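Local coordinates for TRAP solute Binding Protein (Uncultured marine bacterium, PDB 5I7I), which binds aromatic acids, here 3-hydroxybenzoate, and probably delivers them to a membrane-embedded TRAP transporter for uptake, at residues 207-212 with 276-281; 32-37 with 213-218; 100-105 with 123-128. All blocks are in the same frame, centred on the assembly; numbering follows the deposited sequence.

How the interactions relate
Interactions 1 and 2 are neighbours, their centres about 10 Å apart, because 207-212 runs straight on into 213-218; a probable hydrogen bond from Leu217 N to Met212 O ties the two. Along the chain 32-37 comes first, then both segments of interaction 3, then 207-212 and 213-218, one for each of interactions 1 and 2, and last 276-281 on helix 264-287. Interaction 1 supplies part of the ligand pocket, whereas interaction 2 joins loops that follow strands of two different sheets, consistent with two lobes closing on the ligand. Interaction 3, pairing 100-105 with the end of helix 114-126, lies across the chain's centre, about 25 and 28 Å from interactions 1 and 2 (centre to centre), and is local packing away from the pocket.

Interaction 1 of 3, residues 207-212 with 276-281; sequences VPWEIM and GFEVPA. With 3HB (3-hydroxybenzoic acid), chain C.
The flat carboxylate of Glu278 lies beside the five-membered part of the Trp209 indole, the two planes turned 37° apart, with Glu278 OE1 3.1 Å from Trp209 CD1. Nearby, Ile211 lays CB, CG1 and CD1 over one face of the 3-hydroxybenzoate ring, while at that ring's edge the hydroxyl O3 donates to Glu210 OE1 at 2.6 Å, with Pro208 CG packed against the same O3.

Bent at its second torsion (chi2 -63°), Glu278 folds back toward 207-212 and spreads its oxygens over two consecutive amides. Trp209 N reaches Glu278 OE1 at 2.8 Å on the syn side, near the carboxylate plane; Glu210 N meets Glu278 OE2 at 2.9 Å from above that plane. Both N-H groups belong to the bend that follows Pro208, where Met212 N bonds back to Trp209 O, and a glutamate suits the place because its two acceptors hold both at once. Without the carboxylate, as with an alanine here, the amides of Trp209 and Glu210 would probably lose their shared acceptor and Lys148 its salt-bridge partner OE1, and the backbone carrying the ligand-binding Glu210 would be held less firmly.

Small and apolar contacts complete the fit. Ala281 CB comes within 3.2 Å of Trp209 O, a closeness that suits a side chain of one methyl, and Phe277 CB rests 3.5 Å from Glu210 CB. A water donates to Ala281 O and, weakly, to Trp209 O.

Asn38 binds the other carboxylate oxygen of Glu210, a second-shell bond that is likely to steady the acceptor of the ligand hydroxyl. The contact thus fastens the loop leaving strand 204-207 to helix 264-287, with Trp209 set edge-to-face with His150 of strand 148-151 and Phe277 packed on helix 38-54.

Interaction 2 of 3, residues 32-37 with 213-218; sequences FPPMPA and PSFKLH
Ser214 OG sits 3.4 Å from Ala37 CA and bonds a water at 2.7 Å; that water also donates a weak bond to Pro36 O, bridging the two loops. In this family 7 solute-binding protein the loops follow strands of different sheets, and their meeting is consistent with the closed, ligand-bound form of a two-lobed binding fold. Residues Pro34 to Ala37 make a type I beta turn, closed by Ala37 N bonding to Pro34 O, and Ala37 then takes the N-cap position of helix 38-54. The rings of Pro34 and Pro36 hold phi near -70° at the first and third positions of the turn, while the small alanine lets the serine hydroxyl come close.

Between the two loops the contact is slight, built from one water bridge and a little apolar packing, which would suit surfaces that part when the ligand leaves. Phe32, in the same loop, touches the 3-hydroxybenzoate, and Val190 of the pocket backs both Phe32 and Phe215. With its CG anti to the carbonyl carbon (chi1 -58°), Phe215 extends its ring toward the proline turn, where the far end of the ring meets Pro34: Phe215 CZ lies 3.5 Å from Pro34 CD.

Interaction 3 of 3, residues 100-105 with 123-128; sequences PHLEAF and EYVDTV
Tyr124 holds its CG anti to the backbone N (chi1 -176°), which carries the phenol away from helix 114-126 and in among the side chains of 100-105. Phe105, its own CG anti to the carbonyl carbon, brings a ring edge down on the phenol: a T-shaped, edge-to-face pair with centroids 4.9 Å apart and planes at 72°. Phe105 CE1 stands over the centre of the Tyr124 ring, 3.5 Å from Tyr124 CG.

At the edge of the same phenol, Leu102 CD2 comes near Tyr124 CD2. Leu102 CD2 also packs against Val125 CG2, 3.6 Å away. The branched ends of leucine and valine suit this apolar seam, where two side chains cross at a slant. Ala104 CB lies 3.7 Å from Tyr124 OH, and the small size of alanine lets the phenol end close against the turn.

The polar link is the bond from Tyr124 OH to His101 O, 2.7 Å long, with the donor above the carbonyl plane. Ala104 N, 3.2 Å from His101 O, reaches it from the opposite face. The His101 ring is held in turn through ND1 by Asp132, and helix 325-339 covers the cluster, its Leu328 touching both His101 and Tyr124.

After the helix ends, Thr127 OG1 returns to Glu123 O at 2.7 Å and secures the last turn. Tyrosine is therefore apt here for both halves of its chemistry: an aromatic face receives Phe105, and a hydroxyl becomes the second donor to a carbonyl in a buried contact, so the phenol is fixed at its tip as well as across its face.

Interaction 1 of 3, residues 207-212 with 276-281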
loop_
_atom_site.group_PDB
_atom_site.type_symbol
_atom_site.label_atom_id
_atom_site.label_comp_id
_atom_site.label_asym_id
_atom_site.label_seq_id
_atom_site.Cartn_x
_atom_site.Cartn_y
_atom_site.Cartn_z
ATOM N N VAL A 207 9.765 2.670 -0.988
ATOM C CA VAL A 207 8.900 1.563 -1.390
ATOM C C VAL A 207 9.312 0.367 -0.552
ATOM O O VAL A 207 10.464 0.290 -0.104
ATOM C CB VAL A 207 9.058 1.148 -2.868
ATOM C CG1 VAL A 207 8.208 1.999 -3.790
ATOM C CG2 VAL A 207 10.509 1.183 -3.322
ATOM N N PRO A 208 8.442 -0.610 -0.367
ATOM C CA PRO A 208 8.896 -1.905 0.134
ATOM C C PRO A 208 9.722 -2.598 -0.939
ATOM O O PRO A 208 9.763 -2.186 -2.094
ATOM C CB PRO A 208 7.590 -2.651 0.408
ATOM C CG PRO A 208 6.668 -2.111 -0.656
ATOM C CD PRO A 208 7.043 -0.663 -0.844
ATOM N N TRP A 209 10.397 -3.676 -0.555
ATOM C CA TRP A 209 11.188 -4.412 -1.541
ATOM C C TRP A 209 10.314 -4.970 -2.658
ATOM O O TRP A 209 10.757 -5.043 -3.804
ATOM C CB TRP A 209 11.911 -5.573 -0.878
ATOM C CG TRP A 209 12.940 -5.278 0.148
ATOM C CD1 TRP A 209 12.880 -5.602 1.477
ATOM C CD2 TRP A 209 14.226 -4.683 -0.058
ATOM N NE1 TRP A 209 14.036 -5.237 2.106
ATOM C CE2 TRP A 209 14.883 -4.676 1.189
ATOM C CE3 TRP A 209 14.896 -4.177 -1.173
ATOM C CZ2 TRP A 209 16.165 -4.178 1.347
ATOM C CZ3 TRP A 209 16.166 -3.694 -1.014
ATOM C CH2 TRP A 209 16.795 -3.697 0.241
ATOM N N GLU A 210 9.092 -5.424 -2.334
ATOM C CA GLU A 210 8.380 -6.361 -3.212
ATOM C C GLU A 210 8.059 -5.763 -4.564
ATOM O O GLU A 210 7.986 -6.498 -5.554
ATOM C CB GLU A 210 7.088 -6.843 -2.540
ATOM C CG GLU A 210 6.010 -5.766 -2.354
ATOM C CD GLU A 210 5.006 -5.676 -3.490
ATOM O OE1 GLU A 210 4.185 -4.725 -3.475
ATOM O OE2 GLU A 210 5.012 -6.543 -4.397
ATOM N N ILE A 211 7.839 -4.445 -4.627
ATOM C CA ILE A 211 7.445 -3.782 -5.874
ATOM C C ILE A 211 8.645 -3.477 -6.752
ATOM O O ILE A 211 8.478 -3.183 -7.938
ATOM C CB ILE A 211 6.598 -2.516 -5.562
ATOM C CG1 ILE A 211 5.902 -1.968 -6.813
ATOM C CG2 ILE A 211 7.443 -1.450 -4.900
ATOM C CD1 ILE A 211 4.935 -2.934 -7.469
ATOM N N MET A 212 9.858 -3.544 -6.208
ATOM C CA MET A 212 11.001 -2.967 -6.912
ATOM C C MET A 212 11.371 -3.744 -8.158
ATOM O O MET A 212 11.639 -3.113 -9.196
ATOM C CB MET A 212 12.187 -2.829 -5.962
ATOM C CG MET A 212 11.945 -1.805 -4.894
ATOM S SD MET A 212 13.251 -1.670 -3.674
ATOM C CE MET A 212 14.596 -1.016 -4.635
ATOM N N GLY A 276 5.734 -12.114 2.747
ATOM C CA GLY A 276 6.567 -13.052 2.016
ATOM C C GLY A 276 7.182 -12.454 0.768
ATOM O O GLY A 276 8.291 -12.840 0.362
ATOM N N PHE A 277 6.461 -11.551 0.096
ATOM C CA PHE A 277 6.976 -11.009 -1.153
ATOM C C PHE A 277 8.261 -10.216 -0.944
ATOM O O PHE A 277 9.053 -10.064 -1.890
ATOM C CB PHE A 277 5.969 -10.071 -1.814
ATOM C CG PHE A 277 4.669 -10.704 -2.279
ATOM C CD1 PHE A 277 4.560 -12.026 -2.683
ATOM C CD2 PHE A 277 3.544 -9.906 -2.348
ATOM C CE1 PHE A 277 3.343 -12.524 -3.123
ATOM C CE2 PHE A 277 2.346 -10.400 -2.773
ATOM C CZ PHE A 277 2.238 -11.712 -3.171
ATOM N N GLU A 278 8.489 -9.691 0.260
ATOM C CA GLU A 278 9.733 -8.964 0.507
ATOM C C GLU A 278 10.956 -9.849 0.327
ATOM O O GLU A 278 12.025 -9.344 -0.034
ATOM C CB GLU A 278 9.772 -8.383 1.926
ATOM C CG GLU A 278 8.753 -7.337 2.236
ATOM C CD GLU A 278 8.922 -6.106 1.380
ATOM O OE1 GLU A 278 9.794 -5.263 1.699
ATOM O OE2 GLU A 278 8.207 -5.990 0.363
ATOM N N VAL A 279 10.850 -11.142 0.637
ATOM C CA VAL A 279 12.023 -12.006 0.765
ATOM C C VAL A 279 12.735 -12.180 -0.574
ATOM O O VAL A 279 13.936 -11.886 -0.660
ATOM C CB VAL A 279 11.648 -13.345 1.419
ATOM C CG1 VAL A 279 12.863 -14.263 1.484
ATOM C CG2 VAL A 279 11.075 -13.101 2.803
ATOM N N PRO A 280 12.068 -12.618 -1.645
ATOM C CA PRO A 280 12.809 -12.801 -2.899
ATOM C C PRO A 280 13.243 -11.479 -3.482
ATOM O O PRO A 280 14.280 -11.417 -4.141
ATOM C CB PRO A 280 11.813 -13.537 -3.808
ATOM C CG PRO A 280 10.462 -13.284 -3.194
ATOM C CD PRO A 280 10.702 -13.158 -1.733
ATOM N N ALA A 281 12.471 -10.418 -3.244
ATOM C CA ALA A 281 12.800 -9.114 -3.807
ATOM C C ALA A 281 14.027 -8.529 -3.134
ATOM O O ALA A 281 14.892 -7.954 -3.801
ATOM C CB ALA A 281 11.605 -8.171 -3.665
HETATM C "C1'" 3HB C . 3.856 2.423 -4.055
HETATM O "O1'" 3HB C . 4.761 2.777 -3.256
HETATM O "O2'" 3HB C . 3.251 3.283 -4.745
HETATM C C1 3HB C . 3.527 0.948 -4.247
HETATM C C2 3HB C . 4.079 0.010 -3.378
HETATM C C3 3HB C . 3.802 -1.325 -3.540
HETATM C C4 3HB C . 3.006 -1.745 -4.572
HETATM C C5 3HB C . 2.449 -0.810 -5.440
HETATM C C6 3HB C . 2.710 0.536 -5.286
HETATM O O3 3HB C . 4.355 -2.235 -2.668
HETATM O O HOH W 1 14.088 -5.413 -4.476
#

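Interaction 2 of 3, residues 32-37 with 213-218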
loop_
_atom_site.group_PDB
_atom_site.type_symbol
_atom_site.label_atom_id
_atom_site.label_comp_id
_atom_site.label_asym_id
_atom_site.label_seq_id
_atom_site.Cartn_x
_atom_site.Cartn_y
_atom_site.Cartn_z
ATOM N N PHE A 32 -2.851 -0.944 -12.144
ATOM C CA PHE A 32 -1.738 -0.215 -12.750
ATOM C C PHE A 32 -0.424 -0.992 -12.866
ATOM O O PHE A 32 0.321 -0.735 -13.819
ATOM C CB PHE A 32 -1.481 1.137 -12.058
ATOM C CG PHE A 32 -1.055 1.024 -10.622
ATOM C CD1 PHE A 32 0.283 0.873 -10.277
ATOM C CD2 PHE A 32 -1.991 1.077 -9.619
ATOM C CE1 PHE A 32 0.661 0.745 -8.940
ATOM C CE2 PHE A 32 -1.622 0.952 -8.298
ATOM C CZ PHE A 32 -0.297 0.792 -7.951
ATOM N N PRO A 33 -0.056 -1.890 -11.948
ATOM C CA PRO A 33 1.240 -2.562 -12.110
ATOM C C PRO A 33 1.230 -3.457 -13.333
ATOM O O PRO A 33 0.161 -3.909 -13.769
ATOM C CB PRO A 33 1.381 -3.402 -10.822
ATOM C CG PRO A 33 0.465 -2.787 -9.858
ATOM C CD PRO A 33 -0.700 -2.338 -10.698
ATOM N N PRO A 34 2.395 -3.756 -13.898
ATOM C CA PRO A 34 2.446 -4.723 -14.993
ATOM C C PRO A 34 2.149 -6.134 -14.499
ATOM O O PRO A 34 2.168 -6.437 -13.295
ATOM C CB PRO A 34 3.882 -4.593 -15.504
ATOM C CG PRO A 34 4.654 -4.144 -14.307
ATOM C CD PRO A 34 3.726 -3.215 -13.580
ATOM N N MET A 35 1.863 -7.000 -15.478
ATOM C CA MET A 35 1.452 -8.376 -15.210
ATOM C C MET A 35 2.367 -9.113 -14.240
ATOM O O MET A 35 1.848 -9.763 -13.319
ATOM C CB MET A 35 1.321 -9.077 -16.577
ATOM C CG MET A 35 1.082 -10.578 -16.609
ATOM S SD MET A 35 0.855 -11.151 -18.329
ATOM C CE MET A 35 -0.401 -12.433 -18.153
ATOM N N PRO A 36 3.697 -9.018 -14.344
ATOM C CA PRO A 36 4.569 -9.766 -13.414
ATOM C C PRO A 36 4.556 -9.269 -11.977
ATOM O O PRO A 36 5.086 -9.968 -11.097
ATOM C CB PRO A 36 5.965 -9.583 -14.017
ATOM C CG PRO A 36 5.743 -9.134 -15.385
ATOM C CD PRO A 36 4.465 -8.374 -15.421
ATOM N N ALA A 37 4.028 -8.096 -11.702
ATOM C CA ALA A 37 4.062 -7.597 -10.339
ATOM C C ALA A 37 3.307 -8.554 -9.432
ATOM O O ALA A 37 2.296 -9.143 -9.812
ATOM C CB ALA A 37 3.417 -6.207 -10.262
ATOM N N PRO A 213 11.440 -5.070 -8.141
ATOM C CA PRO A 213 11.958 -5.757 -9.333
ATOM C C PRO A 213 11.060 -5.592 -10.539
ATOM O O PRO A 213 11.549 -5.647 -11.674
ATOM C CB PRO A 213 12.077 -7.212 -8.873
ATOM C CG PRO A 213 12.251 -7.109 -7.374
ATOM C CD PRO A 213 11.324 -5.988 -6.990
ATOM N N SER A 214 9.769 -5.365 -10.323
ATOM C CA SER A 214 8.825 -5.186 -11.419
ATOM C C SER A 214 9.119 -3.933 -12.235
ATOM O O SER A 214 8.651 -3.826 -13.372
ATOM C CB SER A 214 7.403 -5.106 -10.868
ATOM O OG SER A 214 7.120 -6.222 -10.045
ATOM N N PHE A 215 9.910 -3.008 -11.686
ATOM C CA PHE A 215 10.309 -1.785 -12.374
ATOM C C PHE A 215 11.828 -1.609 -12.389
ATOM O O PHE A 215 12.322 -0.512 -12.662
ATOM C CB PHE A 215 9.631 -0.582 -11.715
ATOM C CG PHE A 215 8.140 -0.671 -11.698
ATOM C CD1 PHE A 215 7.407 -0.341 -12.808
ATOM C CD2 PHE A 215 7.470 -1.063 -10.547
ATOM C CE1 PHE A 215 6.023 -0.419 -12.790
ATOM C CE2 PHE A 215 6.091 -1.139 -10.516
ATOM C CZ PHE A 215 5.371 -0.817 -11.639
ATOM N N LYS A 216 12.585 -2.671 -12.127
ATOM C CA LYS A 216 14.050 -2.633 -12.145
ATOM C C LYS A 216 14.605 -1.685 -11.088
ATOM O O LYS A 216 15.739 -1.221 -11.196
ATOM C CB LYS A 216 14.611 -2.276 -13.532
ATOM C CG LYS A 216 14.165 -3.174 -14.676
ATOM C CD LYS A 216 14.721 -2.646 -15.999
ATOM C CE LYS A 216 14.590 -3.645 -17.136
ATOM N NZ LYS A 216 15.921 -3.907 -17.766
ATOM N N LEU A 217 13.823 -1.355 -10.068
ATOM C CA LEU A 217 14.250 -0.317 -9.140
ATOM C C LEU A 217 15.419 -0.755 -8.271
ATOM O O LEU A 217 16.119 0.099 -7.716
ATOM C CB LEU A 217 13.092 0.100 -8.238
ATOM C CG LEU A 217 11.939 0.767 -8.994
ATOM C CD1 LEU A 217 10.759 1.053 -8.095
ATOM C CD2 LEU A 217 12.390 2.062 -9.663
ATOM N N HIS A 218 15.625 -2.053 -8.108
ATOM C CA HIS A 218 16.772 -2.550 -7.364
ATOM C C HIS A 218 18.052 -2.520 -8.178
ATOM O O HIS A 218 19.133 -2.702 -7.598
ATOM C CB HIS A 218 16.487 -3.963 -6.900
ATOM C CG HIS A 218 16.348 -4.915 -8.032
ATOM N ND1 HIS A 218 15.390 -4.765 -9.016
ATOM C CD2 HIS A 218 17.075 -6.000 -8.366
ATOM C CE1 HIS A 218 15.528 -5.734 -9.902
ATOM N NE2 HIS A 218 16.541 -6.498 -9.526
HETATM O O HOH W 2 7.799 -8.696 -10.800
#

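Interaction 3 of 3, residues 100-105 with 123-128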
loop_
_atom_site.group_PDB
_atom_site.type_symbol
_atom_site.label_atom_id
_atom_site.label_comp_id
_atom_site.label_asym_id
_atom_site.label_seq_id
_atom_site.Cartn_x
_atom_site.Cartn_y
_atom_site.Cartn_z
ATOM N N PRO A 100 -10.023 9.448 4.012
ATOM C CA PRO A 100 -9.265 10.128 5.070
ATOM C C PRO A 100 -8.988 9.256 6.273
ATOM O O PRO A 100 -7.932 9.393 6.909
ATOM C CB PRO A 100 -10.157 11.316 5.438
ATOM C CG PRO A 100 -11.539 10.909 4.988
ATOM C CD PRO A 100 -11.300 10.106 3.727
ATOM N N HIS A 101 -9.899 8.343 6.622
ATOM C CA HIS A 101 -9.631 7.480 7.767
ATOM C C HIS A 101 -8.374 6.658 7.551
ATOM O O HIS A 101 -7.622 6.395 8.502
ATOM C CB HIS A 101 -10.796 6.530 8.026
ATOM C CG HIS A 101 -12.026 7.188 8.568
ATOM N ND1 HIS A 101 -12.941 7.830 7.766
ATOM C CD2 HIS A 101 -12.535 7.225 9.819
ATOM C CE1 HIS A 101 -13.928 8.297 8.513
ATOM N NE2 HIS A 101 -13.717 7.923 9.762
ATOM N N LEU A 102 -8.144 6.223 6.317
ATOM C CA LEU A 102 -7.049 5.307 6.053
ATOM C C LEU A 102 -5.689 5.969 6.227
ATOM O O LEU A 102 -4.687 5.264 6.401
ATOM C CB LEU A 102 -7.195 4.696 4.657
ATOM C CG LEU A 102 -8.510 3.936 4.430
ATOM C CD1 LEU A 102 -8.503 3.284 3.045
ATOM C CD2 LEU A 102 -8.793 2.927 5.500
ATOM N N GLU A 103 -5.632 7.295 6.155
ATOM C CA GLU A 103 -4.386 8.024 6.367
ATOM C C GLU A 103 -3.758 7.696 7.715
ATOM O O GLU A 103 -2.536 7.808 7.876
ATOM C CB GLU A 103 -4.660 9.536 6.308
ATOM C CG GLU A 103 -5.144 10.027 4.952
ATOM C CD GLU A 103 -5.492 11.497 4.950
ATOM O OE1 GLU A 103 -5.104 12.189 5.914
ATOM O OE2 GLU A 103 -6.172 11.951 3.992
ATOM N N ALA A 104 -4.564 7.334 8.714
ATOM C CA ALA A 104 -3.989 7.070 10.030
ATOM C C ALA A 104 -2.988 5.935 9.965
ATOM O O ALA A 104 -2.000 5.931 10.705
ATOM C CB ALA A 104 -5.077 6.749 11.051
ATOM N N PHE A 105 -3.224 4.977 9.086
ATOM C CA PHE A 105 -2.332 3.837 8.967
ATOM C C PHE A 105 -1.055 4.170 8.227
ATOM O O PHE A 105 -0.119 3.357 8.251
ATOM C CB PHE A 105 -3.058 2.670 8.304
ATOM C CG PHE A 105 -3.867 1.858 9.259
ATOM C CD1 PHE A 105 -5.147 2.249 9.634
ATOM C CD2 PHE A 105 -3.332 0.714 9.831
ATOM C CE1 PHE A 105 -5.885 1.490 10.537
ATOM C CE2 PHE A 105 -4.070 -0.036 10.739
ATOM C CZ PHE A 105 -5.337 0.343 11.080
ATOM N N GLU A 123 -10.361 -4.651 9.803
ATOM C CA GLU A 123 -11.315 -4.466 10.894
ATOM C C GLU A 123 -11.671 -2.996 11.056
ATOM O O GLU A 123 -12.820 -2.642 11.351
ATOM C CB GLU A 123 -10.777 -5.043 12.211
ATOM C CG GLU A 123 -11.742 -4.784 13.374
ATOM C CD GLU A 123 -11.416 -5.491 14.662
ATOM O OE1 GLU A 123 -10.544 -6.366 14.680
ATOM O OE2 GLU A 123 -12.077 -5.176 15.678
ATOM N N TYR A 124 -10.689 -2.126 10.867
ATOM C CA TYR A 124 -10.913 -0.684 10.919
ATOM C C TYR A 124 -11.962 -0.257 9.899
ATOM O O TYR A 124 -12.920 0.446 10.233
ATOM C CB TYR A 124 -9.568 -0.035 10.636
ATOM C CG TYR A 124 -9.402 1.465 10.708
ATOM C CD1 TYR A 124 -9.339 2.120 11.920
ATOM C CD2 TYR A 124 -9.138 2.200 9.557
ATOM C CE1 TYR A 124 -9.082 3.491 11.988
ATOM C CE2 TYR A 124 -8.893 3.564 9.609
ATOM C CZ TYR A 124 -8.855 4.196 10.829
ATOM O OH TYR A 124 -8.580 5.548 10.890
ATOM N N VAL A 125 -11.795 -0.700 8.654
ATOM C CA VAL A 125 -12.755 -0.424 7.582
ATOM C C VAL A 125 -14.109 -1.073 7.847
ATOM O O VAL A 125 -15.155 -0.511 7.479
ATOM C CB VAL A 125 -12.147 -0.881 6.238
ATOM C CG1 VAL A 125 -13.218 -0.987 5.136
ATOM C CG2 VAL A 125 -11.009 0.055 5.835
ATOM N N ASP A 126 -14.132 -2.255 8.472
ATOM C CA ASP A 126 -15.395 -2.917 8.767
ATOM C C ASP A 126 -16.191 -2.154 9.817
ATOM O O ASP A 126 -17.413 -2.348 9.924
ATOM C CB ASP A 126 -15.140 -4.322 9.314
ATOM C CG ASP A 126 -14.706 -5.327 8.257
ATOM O OD1 ASP A 126 -14.891 -5.131 7.041
ATOM O OD2 ASP A 126 -14.181 -6.376 8.673
ATOM N N THR A 127 -15.514 -1.313 10.603
ATOM C CA THR A 127 -16.095 -0.679 11.773
ATOM C C THR A 127 -15.962 0.836 11.633
ATOM O O THR A 127 -16.722 1.448 10.874
ATOM C CB THR A 127 -15.467 -1.200 13.075
ATOM O OG1 THR A 127 -14.040 -0.948 13.131
ATOM C CG2 THR A 127 -15.755 -2.677 13.233
ATOM N N VAL A 128 -15.018 1.466 12.323
ATOM C CA VAL A 128 -15.086 2.898 12.516
ATOM C C VAL A 128 -14.868 3.666 11.220
ATOM O O VAL A 128 -15.342 4.809 11.118
ATOM C CB VAL A 128 -14.097 3.287 13.633
ATOM C CG1 VAL A 128 -12.664 3.148 13.157
ATOM C CG2 VAL A 128 -14.400 4.701 14.179
#